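Local structure of nitronate monooxygenase family protein (Pseudomonas aeruginosa, 4QIT) at residues M127-R132 with V148-A153; L116-D121 with G141-D146. The protein uses FMN and molecular oxygen to carry out the oxidative denitrification of alkyl nitronates, with the toxin propionate 3-nitronate as its best substrate. The protein carries 1 engineered substitution. All coordinates share one frame; numbering follows the deposited sequence.

Contact 1 (M127-R132 with V148-A153); sequences MLLEER and VRALQA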
ATOM      1  N   MET A 127     -27.234 -23.092 -10.149  1.00 19.75           N
ATOM      2  CA  MET A 127     -26.663 -23.013 -11.497  1.00 18.38           C
ATOM      3  C   MET A 127     -25.188 -23.423 -11.511  1.00 18.30           C
ATOM      4  O   MET A 127     -24.747 -24.165 -12.401  1.00 19.33           O
ATOM      5  CB  MET A 127     -26.850 -21.614 -12.092  1.00 17.28           C
ATOM      6  CG  MET A 127     -26.329 -21.465 -13.510  1.00 17.11           C
ATOM      7  SD  MET A 127     -24.565 -21.088 -13.636  1.00 16.90           S
ATOM      8  CE  MET A 127     -24.517 -19.409 -13.007  1.00 17.96           C
ATOM      9  N   LEU A 128     -24.427 -22.949 -10.528  1.00 17.00           N
ATOM     10  CA  LEU A 128     -23.014 -23.318 -10.438  1.00 20.54           C
ATOM     11  C   LEU A 128     -22.824 -24.811 -10.163  1.00 18.97           C
ATOM     12  O   LEU A 128     -21.880 -25.423 -10.662  1.00 19.68           O
ATOM     13  CB  LEU A 128     -22.301 -22.478  -9.370  1.00 16.60           C
ATOM     14  CG  LEU A 128     -22.201 -20.973  -9.636  1.00 17.12           C
ATOM     15  CD1 LEU A 128     -21.645 -20.268  -8.405  1.00 16.38           C
ATOM     16  CD2 LEU A 128     -21.332 -20.687 -10.855  1.00 16.31           C
ATOM     17  N   LEU A 129     -23.720 -25.392  -9.367  1.00 19.90           N
ATOM     18  CA  LEU A 129     -23.633 -26.813  -9.036  1.00 18.56           C
ATOM     19  C   LEU A 129     -23.905 -27.669 -10.274  1.00 20.87           C
ATOM     20  O   LEU A 129     -23.386 -28.779 -10.403  1.00 27.35           O
ATOM     21  CB  LEU A 129     -24.598 -27.168  -7.899  1.00 20.26           C
ATOM     22  CG  LEU A 129     -24.300 -26.524  -6.543  1.00 21.12           C
ATOM     23  CD1 LEU A 129     -25.381 -26.886  -5.541  1.00 25.32           C
ATOM     24  CD2 LEU A 129     -22.937 -26.934  -6.026  1.00 21.37           C
ATOM     25  N   GLU A 130     -24.701 -27.135 -11.195  1.00 21.06           N
ATOM     26  CA  GLU A 130     -24.985 -27.829 -12.447  1.00 20.19           C
ATOM     27  C   GLU A 130     -23.825 -27.708 -13.437  1.00 23.37           C
ATOM     28  O   GLU A 130     -23.420 -28.691 -14.060  1.00 23.55           O
ATOM     29  CB  GLU A 130     -26.252 -27.270 -13.095  1.00 20.98           C
ATOM     30  CG  GLU A 130     -27.545 -27.557 -12.342  1.00 24.59           C
ATOM     31  CD  GLU A 130     -28.726 -26.822 -12.950  1.00 31.40           C
ATOM     32  OE1 GLU A 130     -29.711 -27.488 -13.334  1.00 41.44           O
ATOM     33  OE2 GLU A 130     -28.672 -25.574 -13.039  1.00 33.00           O
ATOM     34  N   GLU A 131     -23.296 -26.496 -13.586  1.00 20.95           N
ATOM     35  CA  GLU A 131     -22.278 -26.232 -14.605  1.00 20.49           C
ATOM     36  C   GLU A 131     -20.868 -26.658 -14.188  1.00 21.52           C
ATOM     37  O   GLU A 131     -20.036 -26.976 -15.043  1.00 19.87           O
ATOM     38  CB  GLU A 131     -22.287 -24.751 -15.008  1.00 20.27           C
ATOM     39  CG  GLU A 131     -23.582 -24.281 -15.659  1.00 21.45           C
ATOM     40  CD  GLU A 131     -23.975 -25.100 -16.879  1.00 21.88           C
ATOM     41  OE1 GLU A 131     -23.103 -25.388 -17.731  1.00 23.03           O
ATOM     42  OE2 GLU A 131     -25.168 -25.451 -16.994  1.00 24.69           O
ATOM     43  N   ARG A 132     -20.607 -26.640 -12.884  1.00 19.00           N
ATOM     44  CA  ARG A 132     -19.332 -27.084 -12.316  1.00 21.16           C
ATOM     45  C   ARG A 132     -18.076 -26.523 -12.990  1.00 21.99           C
ATOM     46  O   ARG A 132     -17.266 -27.278 -13.533  1.00 19.20           O
ATOM     47  CB  ARG A 132     -19.265 -28.615 -12.291  1.00 24.69           C
ATOM     48  CG  ARG A 132     -20.450 -29.251 -11.586  1.00 24.37           C
ATOM     49  CD  ARG A 132     -20.343 -30.769 -11.512  1.00 32.51           C
ATOM     50  NE  ARG A 132     -21.639 -31.369 -11.195  1.00 39.58           N
ATOM     51  CZ  ARG A 132     -21.806 -32.543 -10.592  1.00 43.03           C
ATOM     52  NH1 ARG A 132     -20.753 -33.261 -10.223  1.00 42.12           N
ATOM     53  NH2 ARG A 132     -23.031 -32.997 -10.353  1.00 44.13           N
ATOM     54  N   VAL A 148     -20.184 -23.142   0.532  1.00 19.27           N
ATOM     55  CA  VAL A 148     -18.831 -23.456   0.080  1.00 17.63           C
ATOM     56  C   VAL A 148     -18.674 -24.967  -0.045  1.00 18.47           C
ATOM     57  O   VAL A 148     -18.138 -25.460  -1.032  1.00 18.40           O
ATOM     58  CB  VAL A 148     -17.768 -22.923   1.067  1.00 17.37           C
ATOM     59  CG1 VAL A 148     -16.371 -23.377   0.661  1.00 18.39           C
ATOM     60  CG2 VAL A 148     -17.831 -21.396   1.160  1.00 18.53           C
ATOM     61  N   ARG A 149     -19.169 -25.693   0.958  1.00 20.87           N
ATOM     62  CA  ARG A 149     -19.136 -27.157   0.955  1.00 21.15           C
ATOM     63  C   ARG A 149     -19.907 -27.772  -0.212  1.00 18.99           C
ATOM     64  O   ARG A 149     -19.455 -28.742  -0.823  1.00 20.63           O
ATOM     65  CB  ARG A 149     -19.709 -27.698   2.267  1.00 25.40           C
ATOM     66  CG  ARG A 149     -18.799 -27.496   3.468  1.00 28.06           C
ATOM     67  CD  ARG A 149     -17.466 -28.201   3.297  1.00 28.35           C
ATOM     68  NE  ARG A 149     -16.548 -27.891   4.389  1.00 33.81           N
ATOM     69  CZ  ARG A 149     -15.249 -28.168   4.371  1.00 37.09           C
ATOM     70  NH1 ARG A 149     -14.719 -28.767   3.315  1.00 41.04           N
ATOM     71  NH2 ARG A 149     -14.480 -27.846   5.402  1.00 39.72           N
ATOM     72  N   ALA A 150     -21.073 -27.212  -0.505  1.00 18.22           N
ATOM     73  CA  ALA A 150     -21.896 -27.706  -1.603  1.00 20.53           C
ATOM     74  C   ALA A 150     -21.158 -27.615  -2.941  1.00 24.25           C
ATOM     75  O   ALA A 150     -21.227 -28.535  -3.759  1.00 23.27           O
ATOM     76  CB  ALA A 150     -23.205 -26.951  -1.659  1.00 24.73           C
ATOM     77  N   LEU A 151     -20.458 -26.502  -3.160  1.00 19.25           N
ATOM     78  CA  LEU A 151     -19.654 -26.335  -4.368  1.00 18.83           C
ATOM     79  C   LEU A 151     -18.517 -27.350  -4.410  1.00 19.84           C
ATOM     80  O   LEU A 151     -18.243 -27.961  -5.447  1.00 20.29           O
ATOM     81  CB  LEU A 151     -19.087 -24.910  -4.434  1.00 20.05           C
ATOM     82  CG  LEU A 151     -20.111 -23.791  -4.620  1.00 13.48           C
ATOM     83  CD1 LEU A 151     -19.532 -22.439  -4.208  1.00 18.38           C
ATOM     84  CD2 LEU A 151     -20.580 -23.737  -6.062  1.00 15.86           C
ATOM     85  N   GLN A 152     -17.857 -27.535  -3.275  1.00 19.10           N
ATOM     86  CA  GLN A 152     -16.733 -28.455  -3.187  1.00 19.19           C
ATOM     87  C   GLN A 152     -17.182 -29.901  -3.400  1.00 22.69           C
ATOM     88  O   GLN A 152     -16.429 -30.721  -3.926  1.00 24.17           O
ATOM     89  CB  GLN A 152     -16.012 -28.275  -1.848  1.00 18.93           C
ATOM     90  CG  GLN A 152     -15.245 -26.940  -1.762  1.00 18.26           C
ATOM     91  CD  GLN A 152     -14.834 -26.561  -0.350  1.00 22.41           C
ATOM     92  OE1 GLN A 152     -15.529 -26.871   0.623  1.00 21.93           O
ATOM     93  NE2 GLN A 152     -13.706 -25.864  -0.230  1.00 19.48           N
ATOM     94  N   ALA A 153     -18.422 -30.191  -3.018  1.00 22.26           N
ATOM     95  CA  ALA A 153     -18.975 -31.540  -3.137  1.00 25.24           C
ATOM     96  C   ALA A 153     -19.045 -32.016  -4.589  1.00 27.10           C
ATOM     97  O   ALA A 153     -19.006 -33.222  -4.855  1.00 26.91           O
ATOM     98  CB  ALA A 153     -20.355 -31.601  -2.483  1.00 23.89           C
TER
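Leu129 and Leu151 are the nearest CA pair, 6.2 Å apart. The helical turns 127-131 and 148-153 run nearly parallel. Their segment axes come within 9.6 Å and cross at -17°. Three leucines and one alanine make the contact. The tip of Leu129 does most of the touching. Its CD2 methyl lies 3.3 Å from Ala150 O and 3.7 Å from Leu151 CA, against the backbone of the other helix. The same methyl meets the Leu151 side chain at 4.0 Å, CD2 to CD2. With CG beside the backbone N (chi1 -65°) and CD1 trans along the chain, the other branch, CD2, faces the 148-153 helix. Ala150 CB is a looser neighbour of this methyl, 4.4 Å from Leu129 CD2. Leu151 also reaches Leu128, whose CB touches Leu151 CD2 at 3.9 Å. Leu151 CD2 therefore touches both Leu128 and Leu129.

Beneath the helices, Leu128 rests on Val136 and Leu151 on Val158 and Phe138, all strand residues. Helices 124-131 and 145-153 flank strand 135-139 in sequence and pack side by side on the outside of the TIM barrel. On the flank facing helix 54-65, Glu130 and Glu131 form salt bridges to Arg58, and Glu131 also to Arg62. Arg132 has positive phi and ends the helix; its NE gives a weak bond back to Leu129 O.

No hydrogen bond or salt bridge joins the two segments. The contact is van der Waals packing of aliphatic groups on each other and, at Ala150 and Leu151, on the helix backbone. The charged partners of helix 124-131 lie toward helix 54-65 instead.

Contact 2 (L116-D121 with G141-D146); sequences LSFLED and GAPPRD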
ATOM      1  N   LEU A 116     -26.791  -8.073  -7.763  1.00 13.91           N
ATOM      2  CA  LEU A 116     -27.288  -8.899  -6.672  1.00 12.40           C
ATOM      3  C   LEU A 116     -26.150  -9.705  -6.077  1.00 13.03           C
ATOM      4  O   LEU A 116     -25.373 -10.343  -6.796  1.00 14.27           O
ATOM      5  CB  LEU A 116     -28.411  -9.827  -7.137  1.00 14.35           C
ATOM      6  CG  LEU A 116     -29.658  -9.155  -7.703  1.00 16.99           C
ATOM      7  CD1 LEU A 116     -30.676 -10.209  -8.121  1.00 20.72           C
ATOM      8  CD2 LEU A 116     -30.255  -8.196  -6.692  1.00 19.95           C
ATOM      9  N   SER A 117     -26.036  -9.655  -4.758  1.00 12.60           N
ATOM     10  CA  SER A 117     -25.060 -10.453  -4.046  1.00 11.92           C
ATOM     11  C   SER A 117     -25.408 -11.931  -4.133  1.00 14.61           C
ATOM     12  O   SER A 117     -26.578 -12.297  -4.285  1.00 16.35           O
ATOM     13  CB  SER A 117     -25.020 -10.029  -2.581  1.00 12.85           C
ATOM     14  OG  SER A 117     -24.129 -10.851  -1.852  1.00 13.06           O
ATOM     15  N   PHE A 118     -24.382 -12.771  -4.027  1.00 13.15           N
ATOM     16  CA  PHE A 118     -24.542 -14.213  -3.925  1.00 14.51           C
ATOM     17  C   PHE A 118     -25.440 -14.518  -2.731  1.00 17.79           C
ATOM     18  O   PHE A 118     -26.176 -15.512  -2.725  1.00 19.90           O
ATOM     19  CB  PHE A 118     -23.164 -14.857  -3.743  1.00 14.92           C
ATOM     20  CG  PHE A 118     -23.151 -16.359  -3.907  1.00 13.95           C
ATOM     21  CD1 PHE A 118     -23.395 -16.942  -5.147  1.00 17.35           C
ATOM     22  CD2 PHE A 118     -22.859 -17.183  -2.825  1.00 14.87           C
ATOM     23  CE1 PHE A 118     -23.366 -18.324  -5.297  1.00 16.66           C
ATOM     24  CE2 PHE A 118     -22.828 -18.567  -2.973  1.00 17.17           C
ATOM     25  CZ  PHE A 118     -23.081 -19.134  -4.208  1.00 17.14           C
ATOM     26  N   LEU A 119     -25.395 -13.645  -1.732  1.00 15.40           N
ATOM     27  CA  LEU A 119     -26.188 -13.819  -0.514  1.00 16.85           C
ATOM     28  C   LEU A 119     -27.671 -13.511  -0.691  1.00 17.88           C
ATOM     29  O   LEU A 119     -28.471 -13.824   0.194  1.00 22.79           O
ATOM     30  CB  LEU A 119     -25.609 -12.963   0.613  1.00 17.60           C
ATOM     31  CG  LEU A 119     -24.130 -13.217   0.901  1.00 16.87           C
ATOM     32  CD1 LEU A 119     -23.654 -12.327   2.023  1.00 18.69           C
ATOM     33  CD2 LEU A 119     -23.890 -14.681   1.246  1.00 19.61           C
ATOM     34  N   GLU A 120     -28.048 -12.899  -1.812  1.00 15.55           N
ATOM     35  CA  GLU A 120     -29.453 -12.533  -2.021  1.00 17.44           C
ATOM     36  C   GLU A 120     -30.102 -13.104  -3.284  1.00 21.13           C
ATOM     37  O   GLU A 120     -31.310 -12.964  -3.467  1.00 20.14           O
ATOM     38  CB  GLU A 120     -29.628 -11.010  -1.995  1.00 18.72           C
ATOM     39  CG  GLU A 120     -29.086 -10.304  -3.224  1.00 15.99           C
ATOM     40  CD  GLU A 120     -29.024  -8.805  -3.046  1.00 17.62           C
ATOM     41  OE1 GLU A 120     -27.956  -8.212  -3.314  1.00 15.66           O
ATOM     42  OE2 GLU A 120     -30.036  -8.198  -2.638  1.00 16.51           O
ATOM     43  N   ASP A 121     -29.322 -13.739  -4.153  1.00 17.15           N
ATOM     44  CA  ASP A 121     -29.885 -14.360  -5.353  1.00 20.43           C
ATOM     45  C   ASP A 121     -29.761 -15.875  -5.248  1.00 19.09           C
ATOM     46  O   ASP A 121     -28.714 -16.438  -5.546  1.00 17.82           O
ATOM     47  CB  ASP A 121     -29.186 -13.859  -6.624  1.00 19.41           C
ATOM     48  CG  ASP A 121     -29.846 -14.366  -7.905  1.00 22.32           C
ATOM     49  OD1 ASP A 121     -30.696 -15.284  -7.840  1.00 19.92           O
ATOM     50  OD2 ASP A 121     -29.514 -13.844  -8.993  1.00 20.50           O
ATOM     51  N   GLY A 141     -16.755 -10.816   0.503  1.00 11.55           N
ATOM     52  CA  GLY A 141     -17.139 -11.654   1.632  1.00 12.17           C
ATOM     53  C   GLY A 141     -17.064 -13.127   1.279  1.00 13.24           C
ATOM     54  O   GLY A 141     -16.856 -13.497   0.115  1.00 13.82           O
ATOM     55  N   ALA A 142     -17.237 -13.978   2.286  1.00 16.87           N
ATOM     56  CA  ALA A 142     -17.284 -15.414   2.052  1.00 16.55           C
ATOM     57  C   ALA A 142     -18.719 -15.878   2.243  1.00 19.67           C
ATOM     58  O   ALA A 142     -19.420 -15.392   3.138  1.00 22.52           O
ATOM     59  CB  ALA A 142     -16.365 -16.140   3.006  1.00 19.27           C
ATOM     60  N   PRO A 143     -19.172 -16.814   1.401  1.00 19.40           N
ATOM     61  CA  PRO A 143     -20.501 -17.388   1.609  1.00 18.93           C
ATOM     62  C   PRO A 143     -20.510 -18.235   2.877  1.00 17.67           C
ATOM     63  O   PRO A 143     -19.440 -18.564   3.396  1.00 17.70           O
ATOM     64  CB  PRO A 143     -20.681 -18.307   0.394  1.00 19.54           C
ATOM     65  CG  PRO A 143     -19.693 -17.808  -0.627  1.00 17.36           C
ATOM     66  CD  PRO A 143     -18.533 -17.323   0.175  1.00 17.08           C
ATOM     67  N   PRO A 144     -21.706 -18.588   3.374  1.00 20.24           N
ATOM     68  CA  PRO A 144     -21.761 -19.540   4.486  1.00 24.36           C
ATOM     69  C   PRO A 144     -21.007 -20.836   4.177  1.00 21.59           C
ATOM     70  O   PRO A 144     -20.921 -21.264   3.020  1.00 19.76           O
ATOM     71  CB  PRO A 144     -23.259 -19.825   4.624  1.00 22.38           C
ATOM     72  CG  PRO A 144     -23.920 -18.589   4.128  1.00 21.92           C
ATOM     73  CD  PRO A 144     -23.043 -18.089   3.004  1.00 22.53           C
ATOM     74  N   ARG A 145     -20.462 -21.452   5.221  1.00 22.59           N
ATOM     75  CA  ARG A 145     -19.687 -22.680   5.091  1.00 21.28           C
ATOM     76  C   ARG A 145     -20.417 -23.789   4.331  1.00 21.65           C
ATOM     77  O   ARG A 145     -19.813 -24.496   3.520  1.00 18.69           O
ATOM     78  CB  ARG A 145     -19.281 -23.177   6.478  1.00 27.56           C
ATOM     79  CG  ARG A 145     -18.713 -24.580   6.491  1.00 28.52           C
ATOM     80  CD  ARG A 145     -17.237 -24.572   6.833  1.00 32.83           C
ATOM     81  NE  ARG A 145     -16.885 -25.681   7.716  1.00 35.30           N
ATOM     82  CZ  ARG A 145     -15.679 -25.854   8.248  1.00 39.67           C
ATOM     83  NH1 ARG A 145     -14.709 -24.988   7.989  1.00 32.81           N
ATOM     84  NH2 ARG A 145     -15.443 -26.891   9.042  1.00 37.04           N
ATOM     85  N   ASP A 146     -21.718 -23.928   4.575  1.00 24.25           N
ATOM     86  CA  ASP A 146     -22.484 -24.999   3.937  1.00 23.97           C
ATOM     87  C   ASP A 146     -22.600 -24.816   2.424  1.00 22.47           C
ATOM     88  O   ASP A 146     -22.697 -25.795   1.688  1.00 22.98           O
ATOM     89  CB  ASP A 146     -23.873 -25.142   4.570  1.00 27.19           C
ATOM     90  CG  ASP A 146     -24.804 -24.006   4.198  1.00 32.87           C
ATOM     91  OD1 ASP A 146     -24.454 -22.835   4.463  1.00 34.52           O
ATOM     92  OD2 ASP A 146     -25.883 -24.281   3.631  1.00 38.77           O
TER
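Phe118 and Pro143 meet as an aromatic ring and a proline ring. Pro143 CG lies 3.9 Å from Phe118 CD2, and Pro143 CB is 4.0 Å from Phe118 CE2. The approach is oblique to the aromatic ring, and the two side chains cross at about a right angle. A second apolar pair sits beside it, with Leu119 CD2 3.9 Å from Pro144 CD. Neighbouring residues on one segment thus meet neighbouring prolines on the other. The Phe118 side chain extends with CG opposite the backbone N (chi1 -168°), directing the ring to Pro143.

The next shell fixes the turn that bears Phe118 and Leu119. Ser117 OG accepts from Leu119 N at 3.1 Å, forming an ST turn. Glu120 OE1 takes the Ser117 N-H on its anti lone pair, at 2.8 Å and 169°. Ser117 OG also bonds to His79 O, and the Phe118 backbone bonds to that of Phe77, a residue of the nitroethane pocket. Around the Phe118 ring lie Phe138, with planes at about 55°, and Leu124 and Leu125 of helix 124-131. On the other segment, Pro144 is the N-cap residue of helix 145-153.

The site joins the loop ahead of helix 124-131 to the loop that leaves strand 135-139. The side chain of Phe118 is about 11 Å from FMN, so it does not touch the cofactor. Across the segments the chemistry is apolar, while polar bonds act within the 116-121 turn. Those bonds hold the backbone that presents Phe118 and Leu119 to the two prolines.

How the contacts relate
From the N terminus the chain first passes 116-121, then 127-132 on helix 124-131. It continues through strand 135-139 to 141-146 and then 148-153 on helix 145-153. Contact 2 closes the loop from 116-121 to 141-146. Contact 1 closes the loop from 127-132 to 148-153. The segments alternate, so the two loops cross, and both include strand 135-139. Contact 1 joins the bodies of the two helices; contact 2 joins the loops that precede them. They share helix 145-153, and their centres lie 13 Å apart. Leu128 CD1 packs on Phe118 CE1 at 4.0 Å, linking the contacts directly.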